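Local coordinates for protein diacylglycerol O-acyltransferase (Marinobacter hydrocarbonoclasticus, PDB 6CHJ) that probably transfers an acyl group from acyl-CoA to diacylglycerol, and also acts as a wax ester synthase in bacterial storage-lipid synthesis, at residues 6-11 with 68-73; 106-109 with 115-118. All blocks are in the same frame, centred on the assembly; numbering follows the deposited sequence.

In the fold
Both contacts lie in the N-terminal catalytic region of this long-chain O-acyltransferase, with centres about 17 Å apart and nearest atoms about 8 Å apart. Contact 1 sets helix 6-13 beside the hairpin of strands 59-64 and 67-72; contact 2 closes the turn from helix 93-105 into strand 115-121 of the six-stranded sheet that also holds strands 22-30 and 127-135. The last of these connects them: Met-108 of contact 2 rests on Lys-133, while just past the strand His-136 stacks on Phe-11 and Ser-137 bonds to Asp-8 O in contact 1. His-136 and Ser-137 belong to the HHxxxDG motif of this family, which probably marks the active site, so contact 1 packs beside it.

Contact 1: 6-11 with 68-73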
ATOM      1  N   PRO B   6      -3.124 -20.854 -17.070  1.00 88.16           N
ATOM      2  CA  PRO B   6      -2.368 -21.303 -15.886  1.00 86.32           C
ATOM      3  C   PRO B   6      -1.202 -20.406 -15.486  1.00 82.45           C
ATOM      4  O   PRO B   6      -0.810 -20.430 -14.313  1.00 81.52           O
ATOM      5  CB  PRO B   6      -1.880 -22.702 -16.293  1.00 91.54           C
ATOM      6  CG  PRO B   6      -2.874 -23.160 -17.322  1.00 89.52           C
ATOM      7  CD  PRO B   6      -3.203 -21.911 -18.097  1.00 91.70           C
ATOM      8  N   THR B   7      -0.624 -19.618 -16.394  1.00 76.88           N
ATOM      9  CA  THR B   7       0.448 -18.729 -15.955  1.00 80.73           C
ATOM     10  C   THR B   7      -0.101 -17.586 -15.104  1.00 78.76           C
ATOM     11  O   THR B   7       0.509 -17.213 -14.092  1.00 75.64           O
ATOM     12  CB  THR B   7       1.235 -18.184 -17.150  1.00 82.90           C
ATOM     13  OG1 THR B   7       0.617 -16.981 -17.621  1.00 90.12           O
ATOM     14  CG2 THR B   7       1.286 -19.202 -18.278  1.00 78.36           C
ATOM     15  N   ASP B   8      -1.253 -17.023 -15.491  1.00 77.28           N
ATOM     16  CA  ASP B   8      -1.907 -16.012 -14.664  1.00 73.69           C
ATOM     17  C   ASP B   8      -2.212 -16.544 -13.268  1.00 71.99           C
ATOM     18  O   ASP B   8      -2.029 -15.837 -12.271  1.00 72.71           O
ATOM     19  CB  ASP B   8      -3.196 -15.536 -15.322  1.00 73.27           C
ATOM     20  CG  ASP B   8      -2.968 -14.938 -16.690  1.00 77.85           C
ATOM     21  OD1 ASP B   8      -1.790 -14.860 -17.114  1.00 77.57           O
ATOM     22  OD2 ASP B   8      -3.969 -14.552 -17.339  1.00 77.97           O
ATOM     23  N   GLN B   9      -2.700 -17.779 -13.178  1.00 73.69           N
ATOM     24  CA  GLN B   9      -2.978 -18.366 -11.871  1.00 69.26           C
ATOM     25  C   GLN B   9      -1.719 -18.431 -11.011  1.00 67.01           C
ATOM     26  O   GLN B   9      -1.790 -18.318  -9.784  1.00 63.28           O
ATOM     27  CB  GLN B   9      -3.578 -19.755 -12.070  1.00 73.93           C
ATOM     28  CG  GLN B   9      -4.218 -20.384 -10.855  1.00 80.87           C
ATOM     29  CD  GLN B   9      -5.343 -21.326 -11.248  1.00 89.59           C
ATOM     30  OE1 GLN B   9      -5.834 -21.277 -12.382  1.00 83.71           O
ATOM     31  NE2 GLN B   9      -5.749 -22.192 -10.321  1.00 94.59           N
ATOM     32  N   LEU B  10      -0.558 -18.580 -11.642  1.00 61.66           N
ATOM     33  CA  LEU B  10       0.684 -18.750 -10.896  1.00 66.31           C
ATOM     34  C   LEU B  10       1.087 -17.468 -10.173  1.00 60.69           C
ATOM     35  O   LEU B  10       1.511 -17.518  -9.013  1.00 59.07           O
ATOM     36  CB  LEU B  10       1.792 -19.222 -11.849  1.00 68.77           C
ATOM     37  CG  LEU B  10       3.170 -19.662 -11.352  1.00 60.32           C
ATOM     38  CD1 LEU B  10       3.981 -18.418 -11.022  1.00 69.39           C
ATOM     39  CD2 LEU B  10       3.113 -20.635 -10.171  1.00 49.14           C
ATOM     40  N   PHE B  11       0.962 -16.316 -10.841  1.00 63.27           N
ATOM     41  CA  PHE B  11       1.318 -15.041 -10.216  1.00 64.93           C
ATOM     42  C   PHE B  11       0.388 -14.707  -9.058  1.00 61.64           C
ATOM     43  O   PHE B  11       0.804 -14.052  -8.092  1.00 57.64           O
ATOM     44  CB  PHE B  11       1.302 -13.915 -11.259  1.00 61.77           C
ATOM     45  CG  PHE B  11       2.445 -13.994 -12.251  1.00 71.14           C
ATOM     46  CD1 PHE B  11       3.695 -13.498 -11.927  1.00 60.89           C
ATOM     47  CD2 PHE B  11       2.271 -14.580 -13.499  1.00 73.75           C
ATOM     48  CE1 PHE B  11       4.752 -13.576 -12.817  1.00 67.42           C
ATOM     49  CE2 PHE B  11       3.334 -14.662 -14.400  1.00 75.17           C
ATOM     50  CZ  PHE B  11       4.575 -14.160 -14.051  1.00 70.73           C
ATOM     51  N   PRO B  68     -10.514 -19.793 -10.776  1.00 86.71           N
ATOM     52  CA  PRO B  68     -10.498 -18.335 -10.945  1.00 81.88           C
ATOM     53  C   PRO B  68     -10.800 -17.914 -12.374  1.00 81.67           C
ATOM     54  O   PRO B  68     -10.286 -18.485 -13.339  1.00 82.04           O
ATOM     55  CB  PRO B  68      -9.062 -17.958 -10.555  1.00 83.52           C
ATOM     56  CG  PRO B  68      -8.257 -19.172 -10.919  1.00 86.98           C
ATOM     57  CD  PRO B  68      -9.158 -20.354 -10.628  1.00 88.69           C
ATOM     58  N   VAL B  69     -11.639 -16.885 -12.502  1.00 84.47           N
ATOM     59  CA  VAL B  69     -12.045 -16.352 -13.796  1.00 83.04           C
ATOM     60  C   VAL B  69     -12.067 -14.835 -13.725  1.00 76.62           C
ATOM     61  O   VAL B  69     -12.233 -14.245 -12.653  1.00 75.06           O
ATOM     62  CB  VAL B  69     -13.428 -16.876 -14.240  1.00 82.06           C
ATOM     63  CG1 VAL B  69     -13.424 -18.387 -14.324  1.00 84.93           C
ATOM     64  CG2 VAL B  69     -14.516 -16.391 -13.288  1.00 80.35           C
ATOM     65  N   TRP B  70     -11.886 -14.206 -14.880  1.00 76.78           N
ATOM     66  CA  TRP B  70     -12.127 -12.782 -15.014  1.00 74.36           C
ATOM     67  C   TRP B  70     -13.610 -12.532 -15.250  1.00 74.60           C
ATOM     68  O   TRP B  70     -14.325 -13.387 -15.779  1.00 79.85           O
ATOM     69  CB  TRP B  70     -11.328 -12.201 -16.177  1.00 75.34           C
ATOM     70  CG  TRP B  70      -9.838 -12.300 -16.067  1.00 75.17           C
ATOM     71  CD1 TRP B  70      -8.986 -12.809 -17.004  1.00 80.76           C
ATOM     72  CD2 TRP B  70      -9.014 -11.849 -14.982  1.00 77.05           C
ATOM     73  NE1 TRP B  70      -7.686 -12.707 -16.573  1.00 78.06           N
ATOM     74  CE2 TRP B  70      -7.674 -12.121 -15.335  1.00 77.47           C
ATOM     75  CE3 TRP B  70      -9.275 -11.249 -13.746  1.00 73.87           C
ATOM     76  CZ2 TRP B  70      -6.604 -11.818 -14.494  1.00 68.95           C
ATOM     77  CZ3 TRP B  70      -8.214 -10.952 -12.915  1.00 71.95           C
ATOM     78  CH2 TRP B  70      -6.892 -11.240 -13.291  1.00 69.68           C
ATOM     79  N   VAL B  71     -14.069 -11.343 -14.862  1.00 76.38           N
ATOM     80  CA  VAL B  71     -15.453 -10.926 -15.070  1.00 76.78           C
ATOM     81  C   VAL B  71     -15.484  -9.428 -15.329  1.00 75.70           C
ATOM     82  O   VAL B  71     -14.659  -8.665 -14.816  1.00 75.67           O
ATOM     83  CB  VAL B  71     -16.384 -11.268 -13.877  1.00 74.79           C
ATOM     84  CG1 VAL B  71     -16.696 -12.753 -13.837  1.00 73.00           C
ATOM     85  CG2 VAL B  71     -15.768 -10.820 -12.575  1.00 75.47           C
ATOM     86  N   GLU B  72     -16.465  -9.010 -16.118  1.00 71.15           N
ATOM     87  CA  GLU B  72     -16.606  -7.608 -16.475  1.00 78.56           C
ATOM     88  C   GLU B  72     -17.088  -6.812 -15.265  1.00 79.77           C
ATOM     89  O   GLU B  72     -18.192  -7.037 -14.764  1.00 80.80           O
ATOM     90  CB  GLU B  72     -17.578  -7.483 -17.645  1.00 82.52           C
ATOM     91  CG  GLU B  72     -17.455  -6.198 -18.439  1.00 83.18           C
ATOM     92  CD  GLU B  72     -18.783  -5.487 -18.602  1.00 84.88           C
ATOM     93  OE1 GLU B  72     -19.786  -5.971 -18.035  1.00 95.28           O
ATOM     94  OE2 GLU B  72     -18.830  -4.452 -19.300  1.00 83.62           O
ATOM     95  N   ASP B  73     -16.266  -5.884 -14.788  1.00 77.91           N
ATOM     96  CA  ASP B  73     -16.588  -5.181 -13.554  1.00 80.02           C
ATOM     97  C   ASP B  73     -17.709  -4.184 -13.809  1.00 86.51           C
ATOM     98  O   ASP B  73     -17.521  -3.189 -14.516  1.00 89.69           O
ATOM     99  CB  ASP B  73     -15.357  -4.485 -12.987  1.00 78.96           C
ATOM    100  CG  ASP B  73     -15.548  -4.075 -11.538  1.00 81.45           C
ATOM    101  OD1 ASP B  73     -16.252  -4.806 -10.812  1.00 87.84           O
ATOM    102  OD2 ASP B  73     -15.005  -3.029 -11.124  1.00 77.72           O
TER
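Gln-9 reaches across to Pro-68 and joins the N-terminal helix 6-13 to one strand of the antiparallel hairpin 59-64/67-72. Its CB stops just short of contact, and CG comes to 4.2 Å from Pro-68 CG. CG stands anti to the backbone N (chi1 -166°) and the chain runs on extended, which carries the amide over to the strand. There the flat group meets the ring carbons face on: Gln-9 CD is 3.6 Å from Pro-68 CG, and Gln-9 OE1 is 3.5 Å from the same carbon. Gln-9 NE2 lies about equally far from both ring carbons, 3.9 Å from Pro-68 CD. The two side chains cross at about a right angle, and no hydrogen bond is made. Glutamine suits the place because its length spans the gap and its amide is flat; proline offers a compact, rigid ring. An alanine here would probably leave the buried ring of Pro-68 without its amide cover and open a gap between helix and hairpin. One residue earlier, Asp-8 faces Trp-70. Asn-5 OD1 accepts from Asp-8 N at the start of the helix, and Asp-8 O ties it to Ser-137 OG. The indole is packed on Leu-4 and turns its edge to the carboxylate, Asp-8 OD2 lying near the ring plane 4.2 Å from Trp-70 NE1, too far for a hydrogen bond.

Contact 2: 106-109 with 115-118; sequences HLMD and WEVH
Met-108 sends its methyl end into the start of strand 115-121, closing the loop that leads from helix 93-105 back into the mixed six-stranded sheet of the acyltransferase domain. Neighbouring strand residues point to opposite sides. The side chain of Trp-115 sets out away from the loop; its indole NE1 bonds to Phe-57 O and its rings stack with His-81. The methionine meets its backbone instead: Met-108 CE is 3.5 Å from Trp-115 N and 3.7 Å from Trp-115 CA. Glu-116 points toward the loop, and its chain passes alongside the same methyl, with Glu-116 OE2 3.8 Å from Met-108 CE. The bend at the sulfur (chi3 65°) brings CE round to this spot. A flexible, unbranched thioether suits a buried approach to the strand backbone. Glu-116 extends beyond CG, which lets its other oxygen serve His-118, two residues on and on the same side of the strand. Lys-133 and Arg-83 are long, weak ion partners of the carboxylate, and Glu-103 lies close to OE1 as a like charge. With Glu-85 OE1 bonded to ND1 at the far side of the ring, the carboxylates would probably favour a protonated imidazole. His-118 NE2 donates to Glu-116 OE1 at 2.8 Å and 164°, on the anti side and 17° out of the carboxylate plane.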
ATOM      1  N   HIS B 106       3.057  -1.739  -2.058  1.00 46.02           N
ATOM      2  CA  HIS B 106       1.719  -2.050  -1.557  1.00 44.99           C
ATOM      3  C   HIS B 106       1.019  -3.093  -2.415  1.00 45.51           C
ATOM      4  O   HIS B 106       0.898  -2.927  -3.638  1.00 47.50           O
ATOM      5  CB  HIS B 106       0.857  -0.787  -1.511  1.00 42.17           C
ATOM      6  CG  HIS B 106       1.454   0.314  -0.698  1.00 48.38           C
ATOM      7  ND1 HIS B 106       2.067   0.096   0.518  1.00 40.64           N
ATOM      8  CD2 HIS B 106       1.563   1.642  -0.944  1.00 46.47           C
ATOM      9  CE1 HIS B 106       2.513   1.243   0.994  1.00 41.17           C
ATOM     10  NE2 HIS B 106       2.228   2.195   0.121  1.00 45.94           N
ATOM     11  N   LEU B 107       0.544  -4.153  -1.754  1.00 45.71           N
ATOM     12  CA  LEU B 107      -0.382  -5.112  -2.351  1.00 49.01           C
ATOM     13  C   LEU B 107      -1.572  -4.421  -2.995  1.00 47.46           C
ATOM     14  O   LEU B 107      -2.134  -3.469  -2.445  1.00 58.46           O
ATOM     15  CB  LEU B 107      -0.905  -6.069  -1.282  1.00 47.31           C
ATOM     16  CG  LEU B 107      -0.025  -7.240  -0.870  1.00 49.62           C
ATOM     17  CD1 LEU B 107      -0.802  -8.112   0.093  1.00 51.77           C
ATOM     18  CD2 LEU B 107       0.492  -8.053  -2.074  1.00 52.45           C
ATOM     19  N   MET B 108      -1.980  -4.922  -4.153  1.00 47.30           N
ATOM     20  CA  MET B 108      -3.193  -4.419  -4.771  1.00 53.49           C
ATOM     21  C   MET B 108      -4.397  -5.198  -4.257  1.00 53.56           C
ATOM     22  O   MET B 108      -4.288  -6.344  -3.834  1.00 56.93           O
ATOM     23  CB  MET B 108      -3.129  -4.522  -6.293  1.00 48.96           C
ATOM     24  CG  MET B 108      -1.813  -4.168  -6.875  1.00 52.84           C
ATOM     25  SD  MET B 108      -1.841  -4.042  -8.664  1.00 55.07           S
ATOM     26  CE  MET B 108      -2.940  -2.614  -8.812  1.00 49.55           C
ATOM     27  N   ASP B 109      -5.559  -4.560  -4.331  1.00 61.06           N
ATOM     28  CA  ASP B 109      -6.816  -5.153  -3.885  1.00 60.27           C
ATOM     29  C   ASP B 109      -7.345  -6.115  -4.946  1.00 55.74           C
ATOM     30  O   ASP B 109      -7.607  -5.705  -6.082  1.00 53.66           O
ATOM     31  CB  ASP B 109      -7.814  -4.030  -3.626  1.00 62.48           C
ATOM     32  CG  ASP B 109      -9.118  -4.513  -3.041  1.00 59.59           C
ATOM     33  OD1 ASP B 109      -9.234  -5.674  -2.563  1.00 61.10           O
ATOM     34  OD2 ASP B 109     -10.035  -3.677  -3.048  1.00 64.83           O
ATOM     35  N   TRP B 115      -5.321  -2.491 -11.370  1.00 51.94           N
ATOM     36  CA  TRP B 115      -4.446  -1.487 -11.947  1.00 49.92           C
ATOM     37  C   TRP B 115      -4.604  -0.184 -11.182  1.00 52.89           C
ATOM     38  O   TRP B 115      -5.661   0.094 -10.621  1.00 54.64           O
ATOM     39  CB  TRP B 115      -4.733  -1.277 -13.431  1.00 50.25           C
ATOM     40  CG  TRP B 115      -6.111  -0.785 -13.726  1.00 56.20           C
ATOM     41  CD1 TRP B 115      -7.221  -1.548 -13.964  1.00 57.27           C
ATOM     42  CD2 TRP B 115      -6.531   0.580 -13.841  1.00 50.67           C
ATOM     43  NE1 TRP B 115      -8.304  -0.743 -14.208  1.00 54.37           N
ATOM     44  CE2 TRP B 115      -7.908   0.569 -14.140  1.00 57.60           C
ATOM     45  CE3 TRP B 115      -5.880   1.810 -13.712  1.00 53.74           C
ATOM     46  CZ2 TRP B 115      -8.643   1.743 -14.319  1.00 56.85           C
ATOM     47  CZ3 TRP B 115      -6.609   2.975 -13.895  1.00 57.16           C
ATOM     48  CH2 TRP B 115      -7.972   2.932 -14.199  1.00 56.55           C
ATOM     49  N   GLU B 116      -3.527   0.592 -11.131  1.00 50.15           N
ATOM     50  CA  GLU B 116      -3.572   1.952 -10.618  1.00 50.33           C
ATOM     51  C   GLU B 116      -2.746   2.837 -11.534  1.00 52.84           C
ATOM     52  O   GLU B 116      -1.708   2.402 -12.049  1.00 55.41           O
ATOM     53  CB  GLU B 116      -3.020   2.053  -9.200  1.00 50.37           C
ATOM     54  CG  GLU B 116      -3.821   1.316  -8.151  1.00 54.15           C
ATOM     55  CD  GLU B 116      -3.020   1.032  -6.889  1.00 58.94           C
ATOM     56  OE1 GLU B 116      -2.025   1.743  -6.609  1.00 57.31           O
ATOM     57  OE2 GLU B 116      -3.383   0.073  -6.178  1.00 67.91           O
ATOM     58  N   VAL B 117      -3.201   4.070 -11.732  1.00 49.28           N
ATOM     59  CA  VAL B 117      -2.393   5.121 -12.343  1.00 48.02           C
ATOM     60  C   VAL B 117      -2.242   6.249 -11.328  1.00 51.41           C
ATOM     61  O   VAL B 117      -3.236   6.738 -10.776  1.00 49.49           O
ATOM     62  CB  VAL B 117      -3.015   5.652 -13.647  1.00 48.21           C
ATOM     63  CG1 VAL B 117      -2.102   6.682 -14.272  1.00 46.09           C
ATOM     64  CG2 VAL B 117      -3.322   4.518 -14.607  1.00 48.25           C
ATOM     65  N   HIS B 118      -1.003   6.668 -11.098  1.00 50.13           N
ATOM     66  CA  HIS B 118      -0.677   7.710 -10.135  1.00 46.20           C
ATOM     67  C   HIS B 118      -0.082   8.892 -10.896  1.00 54.93           C
ATOM     68  O   HIS B 118       1.050   8.819 -11.393  1.00 53.42           O
ATOM     69  CB  HIS B 118       0.296   7.176  -9.081  1.00 51.99           C
ATOM     70  CG  HIS B 118      -0.295   6.144  -8.165  1.00 55.37           C
ATOM     71  ND1 HIS B 118      -0.374   6.321  -6.798  1.00 53.02           N
ATOM     72  CD2 HIS B 118      -0.829   4.921  -8.418  1.00 52.75           C
ATOM     73  CE1 HIS B 118      -0.937   5.257  -6.250  1.00 54.53           C
ATOM     74  NE2 HIS B 118      -1.223   4.394  -7.212  1.00 57.78           N
TER